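Local coordinates for protein HpcE (PDB 1WZO) that probably catalyses the isomerisation of 5-carboxymethyl-2-hydroxymuconate in homoprotocatechuate breakdown, as a four-chain member of the fumarylacetoacetate hydrolase family, at residues B[68-73]-B[196-201]; B[133-138]-B[143-148]; B[164-169]-B[190-195]. All blocks are in the same frame, centred on the assembly; numbering follows the deposited sequence.

Contact 1 of 3, residues B[68-73]-B[196-201]; sequences PALFWK and LEFISE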
# COMPACT_ATOMS: atom_id res chain seq x y z
N PRO B 68 17.96 25.56 -4.34
CA PRO B 68 17.19 25.26 -3.13
C PRO B 68 17.91 24.25 -2.24
O PRO B 68 18.41 23.24 -2.74
CB PRO B 68 15.88 24.71 -3.67
CG PRO B 68 15.75 25.37 -5.00
CD PRO B 68 17.15 25.31 -5.54
N ALA B 69 17.96 24.53 -0.95
CA ALA B 69 18.60 23.64 0.03
C ALA B 69 17.55 22.63 0.49
O ALA B 69 16.89 22.82 1.52
CB ALA B 69 19.12 24.45 1.21
N LEU B 70 17.41 21.54 -0.26
CA LEU B 70 16.42 20.51 0.01
C LEU B 70 16.79 19.52 1.11
O LEU B 70 17.97 19.17 1.28
CB LEU B 70 16.15 19.71 -1.27
CG LEU B 70 15.77 20.42 -2.57
CD1 LEU B 70 15.79 19.41 -3.70
CD2 LEU B 70 14.39 21.05 -2.44
N PHE B 71 15.79 19.06 1.85
CA PHE B 71 15.98 18.06 2.89
C PHE B 71 14.74 17.18 2.99
O PHE B 71 13.68 17.50 2.46
CB PHE B 71 16.29 18.69 4.25
CG PHE B 71 15.16 19.49 4.84
CD1 PHE B 71 15.02 20.84 4.54
CD2 PHE B 71 14.26 18.89 5.71
CE1 PHE B 71 13.99 21.58 5.11
CE2 PHE B 71 13.23 19.63 6.28
CZ PHE B 71 13.10 20.98 5.98
N TRP B 72 14.89 16.07 3.70
CA TRP B 72 13.82 15.09 3.84
C TRP B 72 13.18 15.02 5.22
O TRP B 72 13.82 15.30 6.22
CB TRP B 72 14.41 13.71 3.48
CG TRP B 72 13.57 12.51 3.80
CD1 TRP B 72 12.42 12.12 3.18
CD2 TRP B 72 13.89 11.47 4.73
NE1 TRP B 72 12.01 10.90 3.66
CE2 TRP B 72 12.89 10.48 4.62
CE3 TRP B 72 14.93 11.28 5.66
CZ2 TRP B 72 12.90 9.31 5.39
CZ3 TRP B 72 14.94 10.12 6.42
CH2 TRP B 72 13.93 9.15 6.28
N LYS B 73 11.89 14.67 5.24
CA LYS B 73 11.15 14.48 6.49
C LYS B 73 10.53 13.08 6.33
O LYS B 73 9.77 12.84 5.39
CB LYS B 73 10.04 15.52 6.68
CG LYS B 73 10.51 16.95 6.98
CD LYS B 73 11.00 17.16 8.43
CE LYS B 73 9.84 17.26 9.44
NZ LYS B 73 10.26 17.93 10.73
N LEU B 196 9.11 23.06 -7.50
CA LEU B 196 8.65 21.84 -8.15
C LEU B 196 9.40 21.61 -9.47
O LEU B 196 9.59 20.47 -9.90
CB LEU B 196 7.14 21.88 -8.40
CG LEU B 196 6.25 21.89 -7.16
CD1 LEU B 196 4.80 22.13 -7.58
CD2 LEU B 196 6.37 20.57 -6.40
N GLU B 197 9.82 22.70 -10.11
CA GLU B 197 10.57 22.58 -11.36
C GLU B 197 11.96 22.05 -11.03
O GLU B 197 12.46 21.14 -11.68
CB GLU B 197 10.71 23.95 -12.03
CG GLU B 197 11.59 23.96 -13.26
CD GLU B 197 11.80 25.36 -13.82
OE1 GLU B 197 12.39 26.20 -13.10
OE2 GLU B 197 11.37 25.63 -14.96
N PHE B 198 12.58 22.65 -10.01
CA PHE B 198 13.92 22.26 -9.59
C PHE B 198 13.97 20.78 -9.20
O PHE B 198 14.87 20.06 -9.63
CB PHE B 198 14.37 23.10 -8.39
CG PHE B 198 15.74 22.75 -7.88
CD1 PHE B 198 16.88 23.13 -8.58
CD2 PHE B 198 15.88 22.00 -6.72
CE1 PHE B 198 18.15 22.76 -8.13
CE2 PHE B 198 17.16 21.63 -6.26
CZ PHE B 198 18.29 22.01 -6.98
N ILE B 199 13.00 20.35 -8.40
CA ILE B 199 12.95 18.98 -7.92
C ILE B 199 12.61 17.98 -9.02
O ILE B 199 13.35 17.02 -9.23
CB ILE B 199 11.93 18.84 -6.76
CG1 ILE B 199 12.35 19.73 -5.60
CG2 ILE B 199 11.83 17.37 -6.32
CD1 ILE B 199 11.29 19.88 -4.50
N SER B 200 11.50 18.22 -9.73
CA SER B 200 11.06 17.31 -10.78
C SER B 200 12.04 17.17 -11.93
O SER B 200 11.90 16.29 -12.77
CB SER B 200 9.69 17.73 -11.33
OG SER B 200 9.78 18.90 -12.12
N GLU B 201 13.04 18.04 -11.97
CA GLU B 201 14.04 17.97 -13.03
C GLU B 201 14.86 16.68 -12.92
O GLU B 201 15.28 16.12 -13.93
CB GLU B 201 14.99 19.18 -12.96
CG GLU B 201 16.03 19.22 -14.08
CD GLU B 201 17.34 18.51 -13.73
OE1 GLU B 201 18.04 18.07 -14.66
OE2 GLU B 201 17.67 18.40 -12.53
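Pro68, Leu70, Phe198 and Ile199 form a buried helix-on-strand contact, in which helix 192-200 lies against the start of strand 69-73, within the fumarylacetoacetate hydrolase region. The aromatic part is a CH-pi contact. Pro68 CD stands 3.5 Å from the centroid of the Phe198 ring and only 1° off its normal, so the proline meets the middle of one face. Phe198 CG lies anti to the backbone N (chi1 179°), which carries the ring out from the helix to the proline. The aliphatic contacts continue from the ring's rim: Leu70 CD1 lies in the ring plane, 3.7 Å from Phe198 CE2, while the other methyl, Leu70 CD2, comes to 3.9 Å from Ile199 CD1. An alanine in place of Phe198 would probably leave Pro68 CD without its aromatic face and Leu70 CD1 without a neighbour at the ring edge. Arg144 of the second subunit also packs on this phenylalanine, placing the contact at a subunit interface, and strand 46-50 pairs with the strand. Ser200 OG bonds with Val111 N outside the helix; within it, Leu196 O accepts from both Ser200 N and Ser200 OG, the hydroxyl lying 2.7 Å from Leu196 O.

Contact 2 of 3, residues B[133-138]-B[143-148]; sequences DYVTNT and IRAKGR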
# COMPACT_ATOMS: atom_id res chain seq x y z
N ASP B 133 19.41 21.79 18.95
CA ASP B 133 20.48 21.20 19.74
C ASP B 133 21.28 20.24 18.87
O ASP B 133 22.49 20.10 19.03
CB ASP B 133 19.93 20.39 20.92
CG ASP B 133 19.13 21.23 21.89
OD1 ASP B 133 18.12 21.83 21.48
OD2 ASP B 133 19.51 21.26 23.08
N TYR B 134 20.58 19.58 17.96
CA TYR B 134 21.21 18.58 17.11
C TYR B 134 21.63 19.03 15.72
O TYR B 134 21.96 18.20 14.88
CB TYR B 134 20.29 17.36 17.00
CG TYR B 134 19.68 16.95 18.33
CD1 TYR B 134 20.47 16.86 19.49
CD2 TYR B 134 18.32 16.66 18.44
CE1 TYR B 134 19.90 16.49 20.72
CE2 TYR B 134 17.75 16.29 19.66
CZ TYR B 134 18.55 16.22 20.79
OH TYR B 134 17.97 15.88 21.99
N VAL B 135 21.65 20.34 15.48
CA VAL B 135 22.04 20.86 14.18
C VAL B 135 23.53 21.21 14.10
O VAL B 135 24.12 21.73 15.05
CB VAL B 135 21.21 22.11 13.81
CG1 VAL B 135 21.72 22.70 12.49
CG2 VAL B 135 19.74 21.75 13.68
N THR B 136 24.13 20.88 12.95
CA THR B 136 25.54 21.17 12.65
C THR B 136 25.58 21.45 11.15
O THR B 136 24.53 21.55 10.51
CB THR B 136 26.46 19.96 12.94
OG1 THR B 136 26.07 18.85 12.12
CG2 THR B 136 26.38 19.56 14.41
N ASN B 137 26.77 21.56 10.57
CA ASN B 137 26.87 21.84 9.14
C ASN B 137 27.04 20.60 8.27
O ASN B 137 27.47 20.70 7.12
CB ASN B 137 27.99 22.84 8.86
CG ASN B 137 27.69 24.22 9.41
OD1 ASN B 137 26.53 24.66 9.41
ND2 ASN B 137 28.72 24.91 9.88
N THR B 138 26.70 19.43 8.81
CA THR B 138 26.79 18.18 8.06
C THR B 138 25.36 17.83 7.63
O THR B 138 24.51 17.54 8.47
CB THR B 138 27.34 17.03 8.93
OG1 THR B 138 28.59 17.41 9.50
CG2 THR B 138 27.54 15.77 8.09
N ILE B 143 19.08 14.85 9.93
CA ILE B 143 17.89 14.03 10.07
C ILE B 143 17.55 13.87 11.55
O ILE B 143 16.39 13.88 11.94
CB ILE B 143 18.11 12.66 9.38
CG1 ILE B 143 18.13 12.87 7.87
CG2 ILE B 143 17.04 11.67 9.81
CD1 ILE B 143 18.64 11.68 7.06
N ARG B 144 18.58 13.76 12.39
CA ARG B 144 18.35 13.62 13.83
C ARG B 144 17.64 14.84 14.42
O ARG B 144 16.92 14.74 15.41
CB ARG B 144 19.68 13.41 14.56
CG ARG B 144 19.51 13.03 16.03
CD ARG B 144 20.73 12.31 16.57
NE ARG B 144 21.82 13.22 16.92
CZ ARG B 144 21.91 13.87 18.07
NH1 ARG B 144 20.97 13.71 19.00
NH2 ARG B 144 22.93 14.69 18.30
N ALA B 145 17.85 16.00 13.80
CA ALA B 145 17.24 17.24 14.28
C ALA B 145 15.85 17.52 13.73
O ALA B 145 15.04 18.18 14.37
CB ALA B 145 18.16 18.42 13.93
N LYS B 146 15.57 16.99 12.54
CA LYS B 146 14.29 17.25 11.87
C LYS B 146 13.39 16.03 11.67
O LYS B 146 12.17 16.17 11.64
CB LYS B 146 14.56 17.84 10.48
CG LYS B 146 15.45 19.06 10.46
CD LYS B 146 14.68 20.32 10.79
CE LYS B 146 13.71 20.69 9.68
NZ LYS B 146 12.90 21.89 10.04
N GLY B 147 14.00 14.86 11.52
CA GLY B 147 13.24 13.65 11.25
C GLY B 147 12.79 12.78 12.40
O GLY B 147 12.57 11.58 12.22
N ARG B 148 12.63 13.38 13.57
CA ARG B 148 12.20 12.64 14.76
C ARG B 148 10.70 12.32 14.72
O ARG B 148 9.92 13.03 14.09
CB ARG B 148 12.51 13.46 16.01
CG ARG B 148 13.92 14.06 16.03
CD ARG B 148 14.15 14.87 17.29
NE ARG B 148 14.32 14.03 18.47
CZ ARG B 148 15.45 13.38 18.77
NH1 ARG B 148 16.50 13.48 17.97
NH2 ARG B 148 15.52 12.64 19.87
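The backbones come closest at Tyr134 and Ala145, whose CA atoms are 5.1 Å apart, where the irregular segment 133-138 passes the short helix 143-146. The Tyr134 ring carries the main contact, an off-centre cation-pi interaction: Arg144 CZ is 4.2 Å from the ring centroid and 35° off its normal. Arg144 NH1 comes in over one face toward the rim, 3.2 Å from Tyr134 CD1, with guanidinium and ring planes inclined by 41°. A bend at chi3 of Arg144 turns its head over the ring. Arg148 approaches obliquely at another part of the rim, its NH1 3.5 Å from Tyr134 CE2. That guanidinium is fixed by a bond from Arg148 NH1 to Arg144 O (2.9 Å), made nearly in the guanidinium plane, so one arginine's carbonyl orients the other's head. Beneath the ring's attachment the packing is aliphatic, with Ala145 CB 3.9 Å from Tyr134 CB and 3.7 Å from Val135 CG2. Arg144 NH2 also forms a salt bridge with Glu67 of the second subunit. In its own chain the pair follows strand 120-131, with Val135 resting on Val130 and Ala145 backbone-bonded to Ala131, while Ile143 of the helix touches Trp72 of strand 69-73.

Contact 3 of 3, residues B[164-169]-B[190-195]; sequences EDPQDL and YSVAEL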
# COMPACT_ATOMS: atom_id res chain seq x y z
N GLU B 164 -6.07 30.30 -4.81
CA GLU B 164 -5.88 30.83 -6.15
C GLU B 164 -4.41 31.14 -6.45
O GLU B 164 -3.97 31.02 -7.59
CB GLU B 164 -6.75 32.08 -6.35
CG GLU B 164 -6.80 33.01 -5.14
CD GLU B 164 -7.83 34.11 -5.30
OE1 GLU B 164 -7.67 34.95 -6.22
OE2 GLU B 164 -8.80 34.13 -4.52
N ASP B 165 -3.66 31.53 -5.42
CA ASP B 165 -2.24 31.84 -5.58
C ASP B 165 -1.49 31.50 -4.29
O ASP B 165 -1.63 32.19 -3.27
CB ASP B 165 -2.05 33.32 -5.93
CG ASP B 165 -0.59 33.71 -6.04
OD1 ASP B 165 0.27 32.81 -6.19
OD2 ASP B 165 -0.29 34.93 -6.00
N PRO B 166 -0.68 30.44 -4.31
CA PRO B 166 0.08 30.02 -3.13
C PRO B 166 1.12 31.04 -2.66
O PRO B 166 1.59 30.96 -1.53
CB PRO B 166 0.72 28.70 -3.58
CG PRO B 166 0.97 28.95 -5.04
CD PRO B 166 -0.34 29.59 -5.47
N GLN B 167 1.48 31.98 -3.53
CA GLN B 167 2.47 33.00 -3.18
C GLN B 167 1.80 34.24 -2.59
O GLN B 167 2.43 35.28 -2.41
CB GLN B 167 3.27 33.41 -4.43
CG GLN B 167 3.84 32.24 -5.22
CD GLN B 167 4.69 31.30 -4.38
OE1 GLN B 167 4.77 30.10 -4.67
NE2 GLN B 167 5.34 31.83 -3.35
N ASP B 168 0.51 34.12 -2.26
CA ASP B 168 -0.23 35.24 -1.69
C ASP B 168 -1.10 34.78 -0.52
O ASP B 168 -2.33 34.90 -0.55
CB ASP B 168 -1.09 35.88 -2.79
CG ASP B 168 -1.73 37.18 -2.36
OD1 ASP B 168 -1.02 38.06 -1.83
OD2 ASP B 168 -2.95 37.33 -2.58
N LEU B 169 -0.46 34.25 0.52
CA LEU B 169 -1.16 33.76 1.71
C LEU B 169 -0.43 34.20 2.98
O LEU B 169 0.80 34.17 3.02
CB LEU B 169 -1.24 32.23 1.69
CG LEU B 169 -1.88 31.51 0.50
CD1 LEU B 169 -1.67 30.00 0.64
CD2 LEU B 169 -3.37 31.83 0.45
N TYR B 190 12.24 31.10 -3.37
CA TYR B 190 11.94 30.25 -4.51
C TYR B 190 10.45 29.94 -4.38
O TYR B 190 10.00 29.47 -3.34
CB TYR B 190 12.71 28.93 -4.46
CG TYR B 190 14.14 29.00 -4.95
CD1 TYR B 190 15.20 29.22 -4.07
CD2 TYR B 190 14.44 28.82 -6.30
CE1 TYR B 190 16.52 29.26 -4.52
CE2 TYR B 190 15.76 28.86 -6.76
CZ TYR B 190 16.79 29.08 -5.87
OH TYR B 190 18.08 29.11 -6.32
N SER B 191 9.69 30.20 -5.44
CA SER B 191 8.25 29.94 -5.40
C SER B 191 7.95 28.45 -5.46
O SER B 191 8.83 27.64 -5.75
CB SER B 191 7.57 30.62 -6.59
OG SER B 191 7.98 30.03 -7.81
N VAL B 192 6.70 28.11 -5.18
CA VAL B 192 6.27 26.72 -5.24
C VAL B 192 6.57 26.20 -6.65
O VAL B 192 7.13 25.11 -6.82
CB VAL B 192 4.75 26.61 -4.98
CG1 VAL B 192 4.29 25.19 -5.23
CG2 VAL B 192 4.44 27.05 -3.55
N ALA B 193 6.21 26.99 -7.66
CA ALA B 193 6.45 26.60 -9.05
C ALA B 193 7.94 26.37 -9.32
O ALA B 193 8.31 25.39 -9.96
CB ALA B 193 5.91 27.66 -10.00
N GLU B 194 8.79 27.27 -8.85
CA GLU B 194 10.23 27.11 -9.07
C GLU B 194 10.79 25.89 -8.34
O GLU B 194 11.67 25.20 -8.86
CB GLU B 194 10.97 28.37 -8.62
CG GLU B 194 10.68 29.59 -9.50
CD GLU B 194 11.35 30.83 -8.97
OE1 GLU B 194 11.12 31.16 -7.79
OE2 GLU B 194 12.10 31.48 -9.73
N LEU B 195 10.28 25.63 -7.14
CA LEU B 195 10.73 24.49 -6.35
C LEU B 195 10.34 23.16 -7.01
O LEU B 195 11.16 22.23 -7.09
CB LEU B 195 10.13 24.56 -4.93
CG LEU B 195 10.68 25.68 -4.04
CD1 LEU B 195 9.86 25.79 -2.76
CD2 LEU B 195 12.14 25.40 -3.71
O HOH W 1 4.31 29.08 -7.24
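The carboxamide of Gln167 is the flat group of this contact, and it faces Ser191 and Val192. Ser191 CB lies over one side of the amide, 3.7 Å from Gln167 CD, while Val192 CG2 lies beyond the oxygen, slightly to the other side of the plane, 3.3 Å from Gln167 OE1. Val192 N donates to Gln167 OE1 at 2.8 Å; the bond is almost straight (173°), although the donor is tilted 31° from the carbonyl plane. Water 1 donates to the same oxygen at 2.8 Å and accepts from Ala193 N at 2.9 Å. Two donors therefore grip OE1, which should restrain rotation of the amide. The glutamine chain is bent at chi2 (-55°), bringing its amide toward the helix. Aliphatic support is slight: Pro166 CB is 4.1 Å from Val192 CG2. Gln167 itself occupies the type I turn from Asp165 to Asp168, where Asp165 OD1 receives Gln167 N in an Asx turn. On the helix side, Glu194 N donates to Ser191 OG (3.1 Å) and Ser191 N to Glu194 OE1 (2.9 Å). The first three amides of helix 192-200 are thus met by a distant glutamine, a water and the N-cap serine, an arrangement built round the capping box of Ser191 and Glu194.

All three contacts fall within the fumarylacetoacetate hydrolase region of the chain. Along the sequence, contact 1 spans the other two, and contact 2 closes before contact 3 opens. Contacts 1 and 3 share helix 192-200, one using its later turns and the other its N-terminus; their centres are 14 Å apart, and Pro68 joins them by touching both Tyr190 and Leu195. Contacts 1 and 2 are 18 Å apart between centres and meet along strand 69-73, where Lys73 NZ lies 2.8 Å from Lys146 O, a probable hydrogen bond. Contacts 2 and 3 do not touch, their nearest atoms being about 14 Å apart. Contacts 1 and 2 both border the second subunit, whereas contact 3 belongs to one chain alone.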